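Local atomic coordinates of Card1 endonuclease domain-containing protein (Vibrio cholerae, PDB entry 1XMX), a protein that is of unknown function but carries a Card1-like endonuclease domain of the PD-(D/E)XK clan and probably binds nucleic acid. Residues Lys263-Asp268 with Thr373-Trp378; Val15-Pro20 with Ile31-Asp36. All coordinates share one frame; numbering follows the deposited sequence.

Interaction 1 of 2, residues Lys263-Asp268 with Thr373-Trp378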
loop_
_atom_site.group_PDB
_atom_site.type_symbol
_atom_site.label_atom_id
_atom_site.label_comp_id
_atom_site.label_asym_id
_atom_site.label_seq_id
_atom_site.Cartn_x
_atom_site.Cartn_y
_atom_site.Cartn_z
ATOM N N LYS A 263 10.859 6.209 5.325
ATOM C CA LYS A 263 11.900 5.365 5.933
ATOM C C LYS A 263 12.413 5.946 7.273
ATOM O O LYS A 263 12.613 5.199 8.231
ATOM C CB LYS A 263 13.052 5.139 4.958
ATOM C CG LYS A 263 14.200 4.400 5.576
ATOM C CD LYS A 263 15.399 4.360 4.650
ATOM C CE LYS A 263 16.559 3.589 5.294
ATOM N NZ LYS A 263 17.700 3.526 4.337
ATOM N N GLN A 264 12.605 7.270 7.326
ATOM C CA GLN A 264 12.836 7.982 8.594
ATOM C C GLN A 264 11.757 7.859 9.655
ATOM O O GLN A 264 12.064 7.653 10.839
ATOM C CB GLN A 264 13.038 9.485 8.343
ATOM C CG GLN A 264 14.380 9.753 7.898
ATOM C CD GLN A 264 14.708 11.225 7.902
ATOM O OE1 GLN A 264 14.165 12.022 8.707
ATOM N NE2 GLN A 264 15.621 11.604 7.017
ATOM N N ILE A 265 10.498 8.029 9.253
ATOM C CA ILE A 265 9.362 7.917 10.197
ATOM C C ILE A 265 9.293 6.514 10.719
ATOM O O ILE A 265 9.018 6.291 11.876
ATOM C CB ILE A 265 8.043 8.289 9.501
ATOM C CG1 ILE A 265 8.064 9.775 9.143
ATOM C CG2 ILE A 265 6.848 7.965 10.390
ATOM C CD1 ILE A 265 7.052 10.195 8.081
ATOM N N GLN A 266 9.610 5.547 9.877
ATOM C CA GLN A 266 9.485 4.129 10.244
ATOM C C GLN A 266 10.490 3.726 11.346
ATOM O O GLN A 266 10.244 2.819 12.129
ATOM C CB GLN A 266 9.657 3.279 8.987
ATOM C CG GLN A 266 9.595 1.776 9.158
ATOM C CD GLN A 266 9.976 1.054 7.884
ATOM O OE1 GLN A 266 10.925 1.466 7.205
ATOM N NE2 GLN A 266 9.252 -0.020 7.545
ATOM N N ASP A 267 11.620 4.411 11.408
ATOM C CA ASP A 267 12.578 4.203 12.505
ATOM C C ASP A 267 11.892 4.372 13.867
ATOM O O ASP A 267 12.279 3.740 14.816
ATOM C CB ASP A 267 13.752 5.194 12.399
ATOM C CG ASP A 267 14.646 4.932 11.175
ATOM O OD1 ASP A 267 14.686 3.781 10.693
ATOM O OD2 ASP A 267 15.324 5.869 10.696
ATOM N N ASP A 268 10.876 5.222 13.982
ATOM C CA ASP A 268 10.221 5.384 15.267
ATOM C C ASP A 268 8.766 4.939 15.334
ATOM O O ASP A 268 8.155 5.121 16.387
ATOM C CB ASP A 268 10.258 6.830 15.708
ATOM C CG ASP A 268 11.657 7.315 15.979
ATOM O OD1 ASP A 268 12.447 6.584 16.637
ATOM O OD2 ASP A 268 11.982 8.429 15.500
ATOM N N THR A 373 6.099 15.594 9.219
ATOM C CA THR A 373 5.015 15.690 10.180
ATOM C C THR A 373 3.637 15.292 9.616
ATOM O O THR A 373 2.885 14.538 10.254
ATOM C CB THR A 373 4.980 17.095 10.778
ATOM O OG1 THR A 373 6.150 17.236 11.582
ATOM C CG2 THR A 373 3.783 17.319 11.623
ATOM N N HIS A 374 3.309 15.785 8.426
ATOM C CA HIS A 374 2.027 15.444 7.800
ATOM C C HIS A 374 1.974 13.969 7.441
ATOM O O HIS A 374 0.944 13.353 7.571
ATOM C CB HIS A 374 1.757 16.299 6.578
ATOM C CG HIS A 374 1.638 17.756 6.874
ATOM N ND1 HIS A 374 0.652 18.274 7.678
ATOM C CD2 HIS A 374 2.371 18.819 6.456
ATOM C CE1 HIS A 374 0.773 19.592 7.742
ATOM N NE2 HIS A 374 1.805 19.946 7.006
ATOM N N LEU A 375 3.084 13.390 7.023
ATOM C CA LEU A 375 3.125 11.977 6.756
ATOM C C LEU A 375 2.964 11.161 8.047
ATOM O O LEU A 375 2.296 10.129 8.064
ATOM C CB LEU A 375 4.425 11.628 6.037
ATOM C CG LEU A 375 4.586 11.871 4.502
ATOM C CD1 LEU A 375 5.877 11.338 3.984
ATOM C CD2 LEU A 375 3.422 11.193 3.748
ATOM N N THR A 376 3.599 11.617 9.121
ATOM C CA THR A 376 3.487 10.987 10.435
ATOM C C THR A 376 2.043 11.023 10.873
ATOM O O THR A 376 1.487 10.025 11.250
ATOM C CB THR A 376 4.412 11.696 11.501
ATOM O OG1 THR A 376 5.765 11.728 11.029
ATOM C CG2 THR A 376 4.421 10.897 12.845
ATOM N N GLN A 377 1.419 12.173 10.797
ATOM C CA GLN A 377 0.028 12.265 11.146
ATOM C C GLN A 377 -0.825 11.265 10.376
ATOM O O GLN A 377 -1.672 10.593 10.988
ATOM C CB GLN A 377 -0.468 13.684 10.944
ATOM C CG GLN A 377 0.276 14.649 11.885
ATOM C CD GLN A 377 -0.032 16.121 11.627
ATOM O OE1 GLN A 377 -0.452 16.518 10.526
ATOM N NE2 GLN A 377 0.245 16.939 12.603
ATOM N N TRP A 378 -0.579 11.119 9.068
ATOM C CA TRP A 378 -1.412 10.271 8.199
ATOM C C TRP A 378 -1.229 8.847 8.672
ATOM O O TRP A 378 -2.233 8.106 8.843
ATOM C CB TRP A 378 -0.985 10.356 6.738
ATOM C CG TRP A 378 -1.884 9.660 5.741
ATOM C CD1 TRP A 378 -3.249 9.757 5.641
ATOM C CD2 TRP A 378 -1.453 8.807 4.680
ATOM N NE1 TRP A 378 -3.707 8.933 4.599
ATOM C CE2 TRP A 378 -2.608 8.371 3.986
ATOM C CE3 TRP A 378 -0.202 8.344 4.255
ATOM C CZ2 TRP A 378 -2.526 7.535 2.886
ATOM C CZ3 TRP A 378 -0.136 7.492 3.189
ATOM C CH2 TRP A 378 -1.297 7.118 2.495
#

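Interaction 2 of 2, residues Val15-Pro20 with Ile31-Asp36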
loop_
_atom_site.group_PDB
_atom_site.type_symbol
_atom_site.label_atom_id
_atom_site.label_comp_id
_atom_site.label_asym_id
_atom_site.label_seq_id
_atom_site.Cartn_x
_atom_site.Cartn_y
_atom_site.Cartn_z
ATOM N N VAL A 15 -8.152 -10.041 4.034
ATOM C CA VAL A 15 -6.874 -9.825 4.686
ATOM C C VAL A 15 -6.827 -10.202 6.172
ATOM O O VAL A 15 -5.817 -10.633 6.673
ATOM C CB VAL A 15 -6.485 -8.338 4.585
ATOM C CG1 VAL A 15 -5.196 -8.070 5.379
ATOM C CG2 VAL A 15 -6.267 -7.963 3.122
ATOM N N ARG A 16 -7.919 -9.994 6.876
ATOM C CA ARG A 16 -7.957 -10.234 8.306
ATOM C C ARG A 16 -8.062 -11.745 8.623
ATOM O O ARG A 16 -8.015 -12.119 9.780
ATOM C CB ARG A 16 -9.111 -9.428 8.951
ATOM C CG ARG A 16 -8.794 -7.939 9.100
ATOM C CD ARG A 16 -10.057 -7.245 9.527
ATOM N NE ARG A 16 -11.079 -7.340 8.479
ATOM C CZ ARG A 16 -12.374 -7.425 8.719
ATOM N NH1 ARG A 16 -12.812 -7.425 9.972
ATOM N NH2 ARG A 16 -13.217 -7.540 7.708
ATOM N N LEU A 17 -8.173 -12.594 7.604
ATOM C CA LEU A 17 -8.016 -14.071 7.771
ATOM C C LEU A 17 -6.565 -14.500 7.692
ATOM O O LEU A 17 -6.207 -15.574 8.163
ATOM C CB LEU A 17 -8.798 -14.823 6.706
ATOM C CG LEU A 17 -10.295 -14.587 6.665
ATOM C CD1 LEU A 17 -10.960 -15.453 5.565
ATOM C CD2 LEU A 17 -10.938 -14.841 8.057
ATOM N N VAL A 18 -5.716 -13.639 7.129
ATOM C CA VAL A 18 -4.318 -13.951 6.988
ATOM C C VAL A 18 -3.500 -13.348 8.143
ATOM O O VAL A 18 -2.594 -14.003 8.676
ATOM C CB VAL A 18 -3.791 -13.329 5.631
ATOM C CG1 VAL A 18 -2.298 -13.330 5.532
ATOM C CG2 VAL A 18 -4.344 -14.086 4.472
ATOM N N THR A 19 -3.777 -12.088 8.517
ATOM C CA THR A 19 -2.904 -11.427 9.498
ATOM C C THR A 19 -2.792 -12.101 10.906
ATOM O O THR A 19 -1.729 -12.071 11.498
ATOM C CB THR A 19 -3.176 -9.920 9.575
ATOM O OG1 THR A 19 -4.524 -9.684 9.971
ATOM C CG2 THR A 19 -2.960 -9.253 8.195
ATOM N N PRO A 20 -3.901 -12.644 11.469
ATOM C CA PRO A 20 -3.757 -13.473 12.647
ATOM C C PRO A 20 -2.763 -14.642 12.515
ATOM O O PRO A 20 -2.054 -14.962 13.497
ATOM C CB PRO A 20 -5.181 -14.008 12.866
ATOM C CG PRO A 20 -6.079 -12.879 12.263
ATOM C CD PRO A 20 -5.328 -12.466 11.079
ATOM N N ILE A 31 -5.221 -23.394 8.415
ATOM C CA ILE A 31 -6.541 -22.789 8.330
ATOM C C ILE A 31 -7.332 -23.455 7.245
ATOM O O ILE A 31 -6.813 -23.777 6.164
ATOM C CB ILE A 31 -6.473 -21.240 8.087
ATOM C CG1 ILE A 31 -7.887 -20.623 7.925
ATOM C CG2 ILE A 31 -5.514 -20.897 6.877
ATOM C CD1 ILE A 31 -7.971 -19.082 8.130
ATOM N N ILE A 32 -8.621 -23.600 7.512
ATOM C CA ILE A 32 -9.563 -24.065 6.500
ATOM C C ILE A 32 -10.432 -22.902 6.187
ATOM O O ILE A 32 -11.079 -22.316 7.092
ATOM C CB ILE A 32 -10.445 -25.241 7.051
ATOM C CG1 ILE A 32 -9.527 -26.408 7.396
ATOM C CG2 ILE A 32 -11.610 -25.646 6.097
ATOM C CD1 ILE A 32 -10.157 -27.480 8.184
ATOM N N PHE A 33 -10.420 -22.543 4.903
ATOM C CA PHE A 33 -11.249 -21.438 4.432
ATOM C C PHE A 33 -12.545 -22.072 3.954
ATOM O O PHE A 33 -12.514 -23.102 3.322
ATOM C CB PHE A 33 -10.570 -20.729 3.268
ATOM C CG PHE A 33 -9.315 -20.007 3.636
ATOM C CD1 PHE A 33 -9.372 -18.777 4.283
ATOM C CD2 PHE A 33 -8.088 -20.521 3.284
ATOM C CE1 PHE A 33 -8.194 -18.078 4.592
ATOM C CE2 PHE A 33 -6.913 -19.832 3.603
ATOM C CZ PHE A 33 -6.974 -18.615 4.241
ATOM N N ILE A 34 -13.664 -21.453 4.278
ATOM C CA ILE A 34 -14.977 -21.863 3.800
ATOM C C ILE A 34 -15.378 -20.857 2.702
ATOM O O ILE A 34 -15.180 -19.671 2.876
ATOM C CB ILE A 34 -15.999 -21.806 4.951
ATOM C CG1 ILE A 34 -15.781 -22.977 5.904
ATOM C CG2 ILE A 34 -17.474 -21.818 4.436
ATOM C CD1 ILE A 34 -16.310 -22.712 7.293
ATOM N N GLY A 35 -15.868 -21.322 1.549
ATOM C CA GLY A 35 -16.226 -20.408 0.458
ATOM C C GLY A 35 -17.088 -21.161 -0.551
ATOM O O GLY A 35 -17.231 -22.387 -0.462
ATOM N N ASP A 36 -17.651 -20.448 -1.526
ATOM C CA ASP A 36 -18.330 -21.118 -2.618
ATOM C C ASP A 36 -17.403 -21.359 -3.801
ATOM O O ASP A 36 -16.268 -20.867 -3.808
ATOM C CB ASP A 36 -19.603 -20.374 -3.002
ATOM C CG ASP A 36 -19.340 -19.061 -3.714
ATOM O OD1 ASP A 36 -18.338 -18.901 -4.412
ATOM O OD2 ASP A 36 -20.173 -18.170 -3.610
#

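Interaction 1 of 2, residues Lys263-Asp268 with Thr373-Trp378
I265, near the end of helix 243-266, carries its side of this contact alone, reaching across to L375 and T376 on helix 371-380. The tightly packed, buried part is the tip of the isoleucine: CD1 of I265 lies 3.6 Å from CB of L375, and the two side chains meet at about a right angle, the methyl pressing on the root of the leucine and not on its branched end. The rest of the leucine packs on V258, T261 and V262 of helix 243-266, with M340 and I363 of the neighbouring strands also touching L375. The I265 side chain gets to this place with CG1 beside its backbone N (chi1 -67°) and the chain then extended, so that CD1 is carried out to the second helix. The solvent side is at T376, which is partly exposed but packed no less closely. Its OG1 stands 3.6 Å from both CG1 and CD1 of I265 and 4.0 Å from CG2, touching the isoleucine with a hydroxyl oxygen rather than a methyl. T376 chi1 of -55° leaves OG1 beside its own backbone N, where it hydrogen-bonds to O of K372, one turn back. The CA atoms of I265 and T376 are 6.6 Å apart, the nearest such pair between the segments. With no hydrogen bond or charge pair across it, the contact joins two helices of the endonuclease domain by van der Waals packing, mostly of hydrocarbon, and the hydroxyl at its border can lie against I265 because it already has a hydrogen-bond partner within its own helix.

Interaction 2 of 2, residues Val15-Pro20 with Ile31-Asp36
The ring of F33 is the flat group here, with I31 of its own strand over one face and L17 of helix 15-22 at its edge. On that face, CG1 of I31 sits 4.1 Å above the plane of the F33 ring, over its centre. At the edge, CB of L17 is in the plane of the ring, 3.9 Å from CE1 of F33, and CD1 of L17 is near that plane, also 3.9 Å from CD1 of F33. Leucine and phenylalanine run past each other in opposite directions, with hydrocarbon laid along the ring edge. The CB of F33 does not head straight for the helix; chi1 of -67° puts CG beside the backbone N, and from there the ring extends to L17. I31 has CG1 anti to its backbone N (chi1 177°), and the methyl CD1 at its end comes within 3.9 Å of the carbonyl O of L17, a van der Waals touch only. Y43, L46 and L50 of helix 40-52 and T57 of strand 56-61 also touch F33. The strand is bonded on both sides, to 4-9 through I32 and to 56-61 through I31 and F33, so the residues facing the helix are held in place by the sheet. This is the packing of a beta-alpha-beta unit, strand 4-9, helix 15-22 and strand 30-35, in which the crossover helix lies against the parallel part of the sheet. Helix and strand are thus joined without a hydrogen bond between the two segments, by buried van der Waals contact in which the phenylalanine edge meets L17.

Interactions 1 and 2 belong to separate parts of one chain: their centres are 31 Å apart and their nearest atoms about 15 Å, so neither touches the other. Interaction 2 closes early in the sequence, within the N-terminal sheet that includes strands 4-9, 30-35 and 56-61; interaction 1 opens much later, in the range assigned to the Card1-like endonuclease domain. Neither has a hydrogen bond across it, and both rest on van der Waals packing. With no active-site residue assigned in this protein, neither contact can be tied to catalysis, and both are best read as structural packing of their respective parts.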